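Probable AP endonuclease (African swine fever virus, PDB 6KI3) probably cleaves DNA on the 5' side of abasic sites as a zinc-dependent repair endonuclease and also trims mismatched 3' ends. Local coordinates at residues Val67-Met72 and Val112-Leu117. Sequence-based numbering, arbitrary orientation.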
loop_
_atom_site.group_PDB
_atom_site.type_symbol
_atom_site.label_atom_id
_atom_site.label_comp_id
_atom_site.label_asym_id
_atom_site.label_seq_id
_atom_site.Cartn_x
_atom_site.Cartn_y
_atom_site.Cartn_z
ATOM N N VAL A 67 11.440 -2.694 -19.835
ATOM C CA VAL A 67 12.246 -1.593 -20.354
ATOM C C VAL A 67 11.420 -0.315 -20.435
ATOM O O VAL A 67 11.887 0.768 -20.060
ATOM C CB VAL A 67 12.845 -1.971 -21.721
ATOM C CG1 VAL A 67 13.626 -0.801 -22.303
ATOM C CG2 VAL A 67 13.734 -3.197 -21.586
ATOM N N GLU A 68 10.180 -0.416 -20.921
ATOM C CA GLU A 68 9.334 0.768 -21.028
ATOM C C GLU A 68 8.907 1.283 -19.659
ATOM O O GLU A 68 8.749 2.496 -19.480
ATOM C CB GLU A 68 8.109 0.462 -21.889
ATOM C CG GLU A 68 8.437 0.137 -23.340
ATOM C CD GLU A 68 9.148 1.277 -24.046
ATOM O OE1 GLU A 68 8.561 2.375 -24.150
ATOM O OE2 GLU A 68 10.296 1.076 -24.493
ATOM N N LEU A 69 8.717 0.387 -18.686
ATOM C CA LEU A 69 8.287 0.822 -17.361
ATOM C C LEU A 69 9.345 1.690 -16.693
ATOM O O LEU A 69 9.015 2.674 -16.021
ATOM C CB LEU A 69 7.957 -0.389 -16.489
ATOM C CG LEU A 69 7.493 -0.093 -15.064
ATOM C CD1 LEU A 69 6.299 0.846 -15.078
ATOM C CD2 LEU A 69 7.153 -1.384 -14.337
ATOM N N LEU A 70 10.623 1.343 -16.868
ATOM C CA LEU A 70 11.691 2.159 -16.301
ATOM C C LEU A 70 11.717 3.547 -16.928
ATOM O O LEU A 70 11.875 4.551 -16.224
ATOM C CB LEU A 70 13.039 1.465 -16.486
ATOM C CG LEU A 70 14.252 2.226 -15.951
ATOM C CD1 LEU A 70 14.192 2.318 -14.435
ATOM C CD2 LEU A 70 15.544 1.566 -16.405
ATOM N N LYS A 71 11.564 3.622 -18.253
ATOM C CA LYS A 71 11.513 4.918 -18.920
ATOM C C LYS A 71 10.299 5.720 -18.468
ATOM O O LYS A 71 10.397 6.931 -18.238
ATOM C CB LYS A 71 11.493 4.724 -20.436
ATOM C CG LYS A 71 12.767 4.118 -21.004
ATOM C CD LYS A 71 12.515 3.482 -22.363
ATOM C CE LYS A 71 11.883 4.467 -23.330
ATOM N NZ LYS A 71 11.532 3.819 -24.625
ATOM N N MET A 72 9.147 5.058 -18.335
ATOM C CA MET A 72 7.942 5.741 -17.874
ATOM C C MET A 72 8.119 6.282 -16.461
ATOM O O MET A 72 7.719 7.415 -16.167
ATOM C CB MET A 72 6.749 4.786 -17.932
ATOM C CG MET A 72 5.487 5.321 -17.280
ATOM S SD MET A 72 4.712 6.635 -18.238
ATOM C CE MET A 72 4.272 5.744 -19.725
ATOM N N VAL A 112 13.346 -2.269 -12.916
ATOM C CA VAL A 112 12.383 -1.354 -13.514
ATOM C C VAL A 112 12.202 -0.092 -12.680
ATOM O O VAL A 112 11.356 0.748 -13.008
ATOM C CB VAL A 112 11.032 -2.048 -13.753
ATOM C CG1 VAL A 112 11.224 -3.284 -14.611
ATOM C CG2 VAL A 112 10.384 -2.413 -12.430
ATOM N N GLY A 113 12.973 0.068 -11.608
ATOM C CA GLY A 113 12.891 1.272 -10.809
ATOM C C GLY A 113 11.707 1.352 -9.876
ATOM O O GLY A 113 11.328 2.455 -9.469
ATOM N N ILE A 114 11.104 0.220 -9.526
ATOM C CA ILE A 114 10.022 0.203 -8.548
ATOM C C ILE A 114 10.623 0.293 -7.151
ATOM O O ILE A 114 11.598 -0.400 -6.834
ATOM C CB ILE A 114 9.155 -1.055 -8.718
ATOM C CG1 ILE A 114 8.241 -0.896 -9.935
ATOM C CG2 ILE A 114 8.338 -1.329 -7.464
ATOM C CD1 ILE A 114 7.391 -2.109 -10.228
ATOM N N LYS A 115 10.042 1.151 -6.312
ATOM C CA LYS A 115 10.658 1.508 -5.041
ATOM C C LYS A 115 10.512 0.436 -3.968
ATOM O O LYS A 115 11.337 0.390 -3.049
ATOM C CB LYS A 115 10.066 2.821 -4.525
ATOM C CG LYS A 115 10.073 3.948 -5.545
ATOM C CD LYS A 115 11.477 4.479 -5.791
ATOM C CE LYS A 115 11.451 5.676 -6.731
ATOM N NZ LYS A 115 12.794 6.294 -6.905
ATOM N N GLY A 116 9.497 -0.418 -4.044
ATOM C CA GLY A 116 9.320 -1.379 -2.972
ATOM C C GLY A 116 8.373 -2.496 -3.349
ATOM O O GLY A 116 7.789 -2.514 -4.436
ATOM N N LEU A 117 8.231 -3.437 -2.416
ATOM C CA LEU A 117 7.345 -4.584 -2.564
ATOM C C LEU A 117 6.546 -4.763 -1.282
ATOM O O LEU A 117 7.126 -4.870 -0.197
ATOM C CB LEU A 117 8.131 -5.862 -2.879
ATOM C CG LEU A 117 7.302 -7.101 -3.222
ATOM C CD1 LEU A 117 6.657 -6.958 -4.593
ATOM C CD2 LEU A 117 8.154 -8.360 -3.155
#
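L69 meets V112 and I114 through apolar contacts, a worked example of how a barrel helix, here 63-76, can pack on the turn that links the next helix, 96-112, to its strand, 116-120. Methyl CD2 of L69 touches V112 CG2 at 3.9 Å, the leucine lying aslant over the valine rather than alongside it. The same methyl also reaches I114, 4.2 Å from its CD1, and so spans the turn around G113, touching a residue before it and one after it. Two torsions give L69 this reach: chi1 (180°) sets CG anti to the backbone N, and chi2 (55°) leaves CD2 extended away from CA, toward V112. Beyond these two partners L69 is enclosed by I61 and by T27 and I30 of helix 25-39.

In the Xylose isomerase-like TIM barrel, helices 63-76 and 96-112 belong to the outer layer around the parallel strands. The chain leaves helix 96-112 at G113, whose positive phi (77°) turns it toward strand 116-120. That strand lies between strands 79-83 and 143-147, while I114 packs on V80 and A82. The zinc site is farther in: the side chains of I114 and the zinc ligand H83 are about 9 Å apart.

L70 instead meets backbone. Its CD1 sits 3.5 Å from V112 O and also lies against G113 N, covering the peptide at the turn. The CA of L70 approaches V112 O at 3.6 Å in a CA-H...O contact. The closest CA pair, L70 with V112, is 4.5 Å apart, bringing the helix backbone itself against the turn.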